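Local structure of alpha-glucosidase (Pseudoalteromonas sp. K8, 5HQA) at residues V261-Y266 / R575-Y580; A518-L523 / Q545-V550. The protein probably hydrolyses alpha-glucosidic bonds as a calcium-binding family 97 glycoside hydrolase, and binds the inhibitor acarbose. All blocks are in the same frame, centred on the assembly; numbering follows the deposited sequence.

Contact 1 of 2, residues V261-Y266 / R575-Y580; sequences VKPGKY and RKRDKY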
loop_
_atom_site.group_PDB
_atom_site.type_symbol
_atom_site.label_atom_id
_atom_site.label_comp_id
_atom_site.label_asym_id
_atom_site.label_seq_id
_atom_site.Cartn_x
_atom_site.Cartn_y
_atom_site.Cartn_z
ATOM N N VAL A 261 -17.394 -8.085 -1.886
ATOM C CA VAL A 261 -16.367 -7.053 -1.986
ATOM C C VAL A 261 -16.388 -6.524 -3.417
ATOM O O VAL A 261 -16.166 -7.285 -4.367
ATOM C CB VAL A 261 -14.984 -7.611 -1.622
ATOM C CG1 VAL A 261 -13.937 -6.524 -1.758
ATOM C CG2 VAL A 261 -14.980 -8.191 -0.213
ATOM N N LYS A 262 -16.667 -5.229 -3.573
ATOM C CA LYS A 262 -16.934 -4.625 -4.882
ATOM C C LYS A 262 -15.913 -3.544 -5.208
ATOM O O LYS A 262 -16.005 -2.421 -4.676
ATOM C CB LYS A 262 -18.340 -4.020 -4.927
ATOM C CG LYS A 262 -19.487 -4.986 -4.617
ATOM C CD LYS A 262 -19.581 -6.123 -5.633
ATOM C CE LYS A 262 -21.010 -6.654 -5.740
ATOM N NZ LYS A 262 -21.765 -6.448 -4.467
ATOM N N PRO A 263 -14.942 -3.813 -6.083
ATOM C CA PRO A 263 -14.082 -2.730 -6.576
ATOM C C PRO A 263 -14.919 -1.685 -7.298
ATOM O O PRO A 263 -15.939 -2.003 -7.912
ATOM C CB PRO A 263 -13.130 -3.442 -7.545
ATOM C CG PRO A 263 -13.181 -4.889 -7.137
ATOM C CD PRO A 263 -14.591 -5.114 -6.675
ATOM N N GLY A 264 -14.493 -0.432 -7.218
ATOM C CA GLY A 264 -15.229 0.612 -7.904
ATOM C C GLY A 264 -14.666 1.982 -7.589
ATOM O O GLY A 264 -13.650 2.115 -6.910
ATOM N N LYS A 265 -15.352 3.001 -8.089
ATOM C CA LYS A 265 -14.932 4.381 -7.893
ATOM C C LYS A 265 -15.892 5.082 -6.947
ATOM O O LYS A 265 -17.075 4.738 -6.877
ATOM C CB LYS A 265 -14.861 5.118 -9.230
ATOM C CG LYS A 265 -13.705 4.625 -10.099
ATOM C CD LYS A 265 -13.821 5.136 -11.527
ATOM C CE LYS A 265 -15.020 4.503 -12.227
ATOM N NZ LYS A 265 -14.947 4.722 -13.689
ATOM N N TYR A 266 -15.379 6.061 -6.201
ATOM C CA TYR A 266 -16.220 6.760 -5.241
ATOM C C TYR A 266 -15.862 8.236 -5.206
ATOM O O TYR A 266 -14.802 8.656 -5.675
ATOM C CB TYR A 266 -16.120 6.134 -3.834
ATOM C CG TYR A 266 -14.808 6.317 -3.103
ATOM C CD1 TYR A 266 -13.678 5.580 -3.453
ATOM C CD2 TYR A 266 -14.711 7.193 -2.031
ATOM C CE1 TYR A 266 -12.477 5.734 -2.770
ATOM C CE2 TYR A 266 -13.518 7.351 -1.340
ATOM C CZ TYR A 266 -12.405 6.620 -1.715
ATOM O OH TYR A 266 -11.223 6.786 -1.032
ATOM N N ARG A 575 -10.478 -6.095 -16.037
ATOM C CA ARG A 575 -11.111 -7.368 -15.739
ATOM C C ARG A 575 -12.569 -7.336 -16.183
ATOM O O ARG A 575 -13.258 -6.326 -16.020
ATOM C CB ARG A 575 -11.026 -7.674 -14.245
ATOM C CG ARG A 575 -11.717 -8.979 -13.859
ATOM C CD ARG A 575 -10.784 -9.833 -13.058
ATOM N NE ARG A 575 -11.397 -11.048 -12.535
ATOM C CZ ARG A 575 -10.997 -11.633 -11.411
ATOM N NH1 ARG A 575 -10.010 -11.090 -10.714
ATOM N NH2 ARG A 575 -11.585 -12.739 -10.981
ATOM N N LYS A 576 -13.039 -8.451 -16.746
ATOM C CA LYS A 576 -14.443 -8.571 -17.137
ATOM C C LYS A 576 -15.314 -8.660 -15.890
ATOM O O LYS A 576 -15.245 -9.637 -15.136
ATOM C CB LYS A 576 -14.655 -9.786 -18.033
ATOM C CG LYS A 576 -16.114 -10.019 -18.368
ATOM C CD LYS A 576 -16.265 -11.182 -19.322
ATOM C CE LYS A 576 -17.726 -11.416 -19.647
ATOM N NZ LYS A 576 -17.887 -12.417 -20.747
ATOM N N ARG A 577 -16.143 -7.641 -15.684
ATOM C CA ARG A 577 -16.925 -7.467 -14.469
ATOM C C ARG A 577 -17.805 -6.238 -14.647
ATOM O O ARG A 577 -17.341 -5.233 -15.198
ATOM C CB ARG A 577 -16.013 -7.294 -13.245
ATOM C CG ARG A 577 -16.749 -7.370 -11.913
ATOM C CD ARG A 577 -16.000 -6.714 -10.725
ATOM N NE ARG A 577 -16.774 -6.886 -9.490
ATOM C CZ ARG A 577 -16.402 -7.644 -8.462
ATOM N NH1 ARG A 577 -15.237 -8.278 -8.494
ATOM N NH2 ARG A 577 -17.185 -7.753 -7.392
ATOM N N ASP A 578 -19.059 -6.300 -14.200
ATOM C CA ASP A 578 -19.962 -5.130 -14.179
ATOM C C ASP A 578 -20.098 -4.624 -15.613
ATOM O O ASP A 578 -20.385 -5.428 -16.514
ATOM C CB ASP A 578 -19.452 -4.085 -13.184
ATOM C CG ASP A 578 -19.335 -4.612 -11.771
ATOM O OD1 ASP A 578 -20.166 -5.461 -11.369
ATOM O OD2 ASP A 578 -18.403 -4.159 -11.062
ATOM N N LYS A 579 -19.880 -3.333 -15.868
ATOM C CA LYS A 579 -19.993 -2.727 -17.184
ATOM C C LYS A 579 -18.805 -3.024 -18.082
ATOM O O LYS A 579 -18.881 -2.754 -19.286
ATOM C CB LYS A 579 -20.143 -1.211 -17.041
ATOM C CG LYS A 579 -19.125 -0.599 -16.100
ATOM C CD LYS A 579 -19.276 0.922 -15.987
ATOM C CE LYS A 579 -18.892 1.646 -17.275
ATOM N NZ LYS A 579 -18.343 3.014 -16.989
ATOM N N TYR A 580 -17.724 -3.572 -17.539
ATOM C CA TYR A 580 -16.482 -3.728 -18.281
ATOM C C TYR A 580 -16.452 -5.065 -19.008
ATOM O O TYR A 580 -16.623 -6.122 -18.392
ATOM C CB TYR A 580 -15.297 -3.595 -17.324
ATOM C CG TYR A 580 -15.362 -2.292 -16.562
ATOM C CD1 TYR A 580 -15.018 -1.093 -17.182
ATOM C CD2 TYR A 580 -15.803 -2.248 -15.244
ATOM C CE1 TYR A 580 -15.086 0.108 -16.509
ATOM C CE2 TYR A 580 -15.869 -1.051 -14.559
ATOM C CZ TYR A 580 -15.514 0.128 -15.202
ATOM O OH TYR A 580 -15.578 1.339 -14.543
HETATM O O HOH W 1 -17.231 -4.245 -8.634
HETATM O O HOH W 2 -18.877 -2.353 -8.690
HETATM O O HOH W 3 -17.783 3.644 -13.822
#
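The guanidinium of Arg577 lies against Pro263, whose CD sits over the centre of one face, 3.6 Å from Arg577 CZ. The arginine reaches this spot on a straight arm: CG stands anti to the backbone N (chi1 -169°) and the chain runs extended to NE, meeting the proline ring at about a right angle. Beyond the face, NH2 makes two further approaches. Arg577 NH2 gives a weak, strongly bent hydrogen bond to Val261 O (3.2 Å, 121° at the hydrogen), and Lys262 CD comes near the guanidinium plane at its edge, 3.4 Å from Arg577 NH2. The bend at chi2 of Lys262 (-63°) helps bring the CD methylene, rather than the ammonium, to this edge; Lys262 NZ stays 5.6 Å from Arg577 NH2. Residues 261-266 lead into the first strand, in chain order, of the parallel sheet of the TIM-barrel-type domain, whereas 575-580 open the loop that joins strands 567-574 and 585-591 of the C-terminal antiparallel sheet. A type II' turn from Arg577 to Tyr580 shapes that loop, and Asp578, next in the turn, forms a salt bridge through OD2 with Arg577 NE. Two waters lie between Asp578 OD2 and Pro263 O, within bonding distance of both. With an alanine here instead of Arg577, Pro263 CD would probably lose the flat group it packs on, Val261 O its weak donor and Asp578 OD2 this charged mate. Farther along, Lys265 and Tyr580 approach obliquely, with Lys265 NZ 3.5 Å from Tyr580 OH. The ammonium bonds mainly to Val550 O and Ile547 O, and also donates to a water near Tyr580 OH; that water accepts from Lys579 NZ as well. Lys579 CG lies over one face of the Tyr580 ring, offset toward its rim.

Contact 2 of 2, residues A518-L523 / Q545-V550; sequences ALYVVL and QFIQDV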
loop_
_atom_site.group_PDB
_atom_site.type_symbol
_atom_site.label_atom_id
_atom_site.label_comp_id
_atom_site.label_asym_id
_atom_site.label_seq_id
_atom_site.Cartn_x
_atom_site.Cartn_y
_atom_site.Cartn_z
ATOM N N ALA A 518 -3.652 10.349 -15.170
ATOM C CA ALA A 518 -2.761 9.197 -15.241
ATOM C C ALA A 518 -2.737 8.405 -13.937
ATOM O O ALA A 518 -2.496 7.189 -13.955
ATOM C CB ALA A 518 -1.353 9.665 -15.603
ATOM N N LEU A 519 -2.981 9.068 -12.798
ATOM C CA LEU A 519 -2.916 8.377 -11.509
ATOM C C LEU A 519 -3.852 7.177 -11.448
ATOM O O LEU A 519 -3.580 6.218 -10.718
ATOM C CB LEU A 519 -3.258 9.335 -10.374
ATOM C CG LEU A 519 -2.322 10.523 -10.177
ATOM C CD1 LEU A 519 -2.775 11.357 -8.979
ATOM C CD2 LEU A 519 -0.884 10.045 -10.007
ATOM N N TYR A 520 -4.969 7.215 -12.180
ATOM C CA TYR A 520 -5.936 6.126 -12.100
ATOM C C TYR A 520 -5.391 4.833 -12.680
ATOM O O TYR A 520 -5.930 3.759 -12.389
ATOM C CB TYR A 520 -7.246 6.527 -12.803
ATOM C CG TYR A 520 -8.011 7.544 -11.987
ATOM C CD1 TYR A 520 -8.931 7.140 -11.030
ATOM C CD2 TYR A 520 -7.767 8.898 -12.131
ATOM C CE1 TYR A 520 -9.608 8.059 -10.255
ATOM C CE2 TYR A 520 -8.436 9.830 -11.355
ATOM C CZ TYR A 520 -9.357 9.404 -10.420
ATOM O OH TYR A 520 -10.017 10.327 -9.644
ATOM N N VAL A 521 -4.351 4.905 -13.505
ATOM C CA VAL A 521 -3.708 3.708 -14.010
ATOM C C VAL A 521 -2.348 3.478 -13.362
ATOM O O VAL A 521 -1.928 2.324 -13.232
ATOM C CB VAL A 521 -3.584 3.751 -15.549
ATOM C CG1 VAL A 521 -3.177 2.373 -16.097
ATOM C CG2 VAL A 521 -4.899 4.206 -16.170
ATOM N N VAL A 522 -1.665 4.533 -12.913
ATOM C CA VAL A 522 -0.341 4.350 -12.331
ATOM C C VAL A 522 -0.427 3.782 -10.918
ATOM O O VAL A 522 0.356 2.899 -10.552
ATOM C CB VAL A 522 0.438 5.679 -12.363
ATOM C CG1 VAL A 522 1.695 5.574 -11.509
ATOM C CG2 VAL A 522 0.797 6.035 -13.794
ATOM N N LEU A 523 -1.356 4.272 -10.089
ATOM C CA LEU A 523 -1.424 3.864 -8.682
ATOM C C LEU A 523 -2.585 2.895 -8.502
ATOM O O LEU A 523 -3.749 3.306 -8.528
ATOM C CB LEU A 523 -1.583 5.070 -7.760
ATOM C CG LEU A 523 -0.451 6.097 -7.763
ATOM C CD1 LEU A 523 -0.802 7.242 -6.812
ATOM C CD2 LEU A 523 0.886 5.457 -7.381
ATOM N N GLN A 545 -14.359 12.582 -18.506
ATOM C CA GLN A 545 -14.758 11.342 -19.169
ATOM C C GLN A 545 -13.763 10.212 -18.908
ATOM O O GLN A 545 -14.168 9.047 -18.794
ATOM C CB GLN A 545 -14.921 11.573 -20.673
ATOM C CG GLN A 545 -15.542 10.388 -21.407
ATOM C CD GLN A 545 -16.973 10.125 -20.972
ATOM O OE1 GLN A 545 -17.841 11.000 -21.063
ATOM N NE2 GLN A 545 -17.227 8.916 -20.486
ATOM N N PHE A 546 -12.467 10.521 -18.790
ATOM C CA PHE A 546 -11.523 9.445 -18.504
ATOM C C PHE A 546 -11.799 8.816 -17.146
ATOM O O PHE A 546 -11.745 7.589 -17.000
ATOM C CB PHE A 546 -10.076 9.922 -18.551
ATOM C CG PHE A 546 -9.105 8.800 -18.338
ATOM C CD1 PHE A 546 -8.839 7.901 -19.368
ATOM C CD2 PHE A 546 -8.511 8.594 -17.097
ATOM C CE1 PHE A 546 -7.965 6.828 -19.175
ATOM C CE2 PHE A 546 -7.640 7.528 -16.895
ATOM C CZ PHE A 546 -7.371 6.643 -17.938
ATOM N N ILE A 547 -12.081 9.640 -16.134
ATOM C CA ILE A 547 -12.374 9.108 -14.808
ATOM C C ILE A 547 -13.661 8.294 -14.836
ATOM O O ILE A 547 -13.768 7.250 -14.182
ATOM C CB ILE A 547 -12.447 10.253 -13.781
ATOM C CG1 ILE A 547 -11.114 10.997 -13.732
ATOM C CG2 ILE A 547 -12.809 9.714 -12.402
ATOM C CD1 ILE A 547 -11.076 12.148 -12.711
ATOM N N GLN A 548 -14.658 8.752 -15.597
ATOM C CA GLN A 548 -15.884 7.978 -15.732
ATOM C C GLN A 548 -15.627 6.638 -16.398
ATOM O O GLN A 548 -16.286 5.647 -16.070
ATOM C CB GLN A 548 -16.914 8.755 -16.539
ATOM C CG GLN A 548 -17.455 9.981 -15.839
ATOM C CD GLN A 548 -18.404 10.736 -16.733
ATOM O OE1 GLN A 548 -17.990 11.617 -17.480
ATOM N NE2 GLN A 548 -19.676 10.370 -16.694
ATOM N N ASP A 549 -14.682 6.590 -17.342
ATOM C CA ASP A 549 -14.457 5.365 -18.103
ATOM C C ASP A 549 -13.582 4.362 -17.360
ATOM O O ASP A 549 -13.763 3.150 -17.523
ATOM C CB ASP A 549 -13.799 5.676 -19.452
ATOM C CG ASP A 549 -14.752 6.304 -20.461
ATOM O OD1 ASP A 549 -15.978 6.402 -20.202
ATOM O OD2 ASP A 549 -14.252 6.683 -21.545
ATOM N N VAL A 550 -12.629 4.825 -16.558
ATOM C CA VAL A 550 -11.521 3.953 -16.167
ATOM C C VAL A 550 -11.989 2.926 -15.135
ATOM O O VAL A 550 -12.707 3.275 -14.186
ATOM C CB VAL A 550 -10.325 4.781 -15.661
ATOM C CG1 VAL A 550 -10.645 5.522 -14.341
ATOM C CG2 VAL A 550 -9.064 3.912 -15.537
#
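Tyr520 projects from helix 513-522 as a broad knob and lodges against Ile547 of helix 541-549 and Val550 just after its end. Both helices belong to the TIM-barrel-type domain, and their C-terminal turns run roughly parallel, at 28°, with axes 10.4 Å apart. At that spacing large side chains fill the interval. Ile547 meets the outer half of the tyrosine: CD1 and CG1 pack by CE2, with Ile547 CD1 3.8 Å from Tyr520 CE2, while CG2 lies near CZ and OH. The inner half rests by Val550, whose CG1 is 3.9 Å from Tyr520 CB. That methyl occupies the crowded position between backbone N and carbonyl carbon (chi1 66°), which turns it to the base of the tyrosine. The phenolic oxygen, touched by Ile547 CD1 and CG2, is hydrogen-bonded to Met529 O of strand 527-529.

Phe546 fills the neighbouring hollow. Its CG is anti to the backbone N (chi1 -177°), which carries the ring across to the other helix, where CE2 nears Tyr520 CB. Val550 CB lies over one face of this ring, offset toward the rim, and Tyr616 of the C-terminal sheet adds an edge-to-face contact. Val521 completes the fit, its side chain crossing Phe546 at about a right angle: Val521 CG2 lies in the ring plane, meeting the edge at Phe546 CZ, 3.9 Å away.

The centres of contacts 1 and 2 lie 13 Å apart, on the same side of the chain's centre, and Lys265 joins them: its NZ probably donates to Val550 O (2.7 Å) and Ile547 O (2.8 Å). Along the chain the order is 261-266, 518-523, 545-550 and 575-580, both segments of contact 2 falling between those of contact 1. Strand 264-269 pairs with strand 527-529, which follows helix 513-522, and helix 541-549 precedes the first strand of the C-terminal sheet. Contact 2 packs two helix ends of the barrel-type domain against each other, next to the C-terminal sheet, while contact 1 ties that domain to the C-terminal one, away from the calcium and glycan sites.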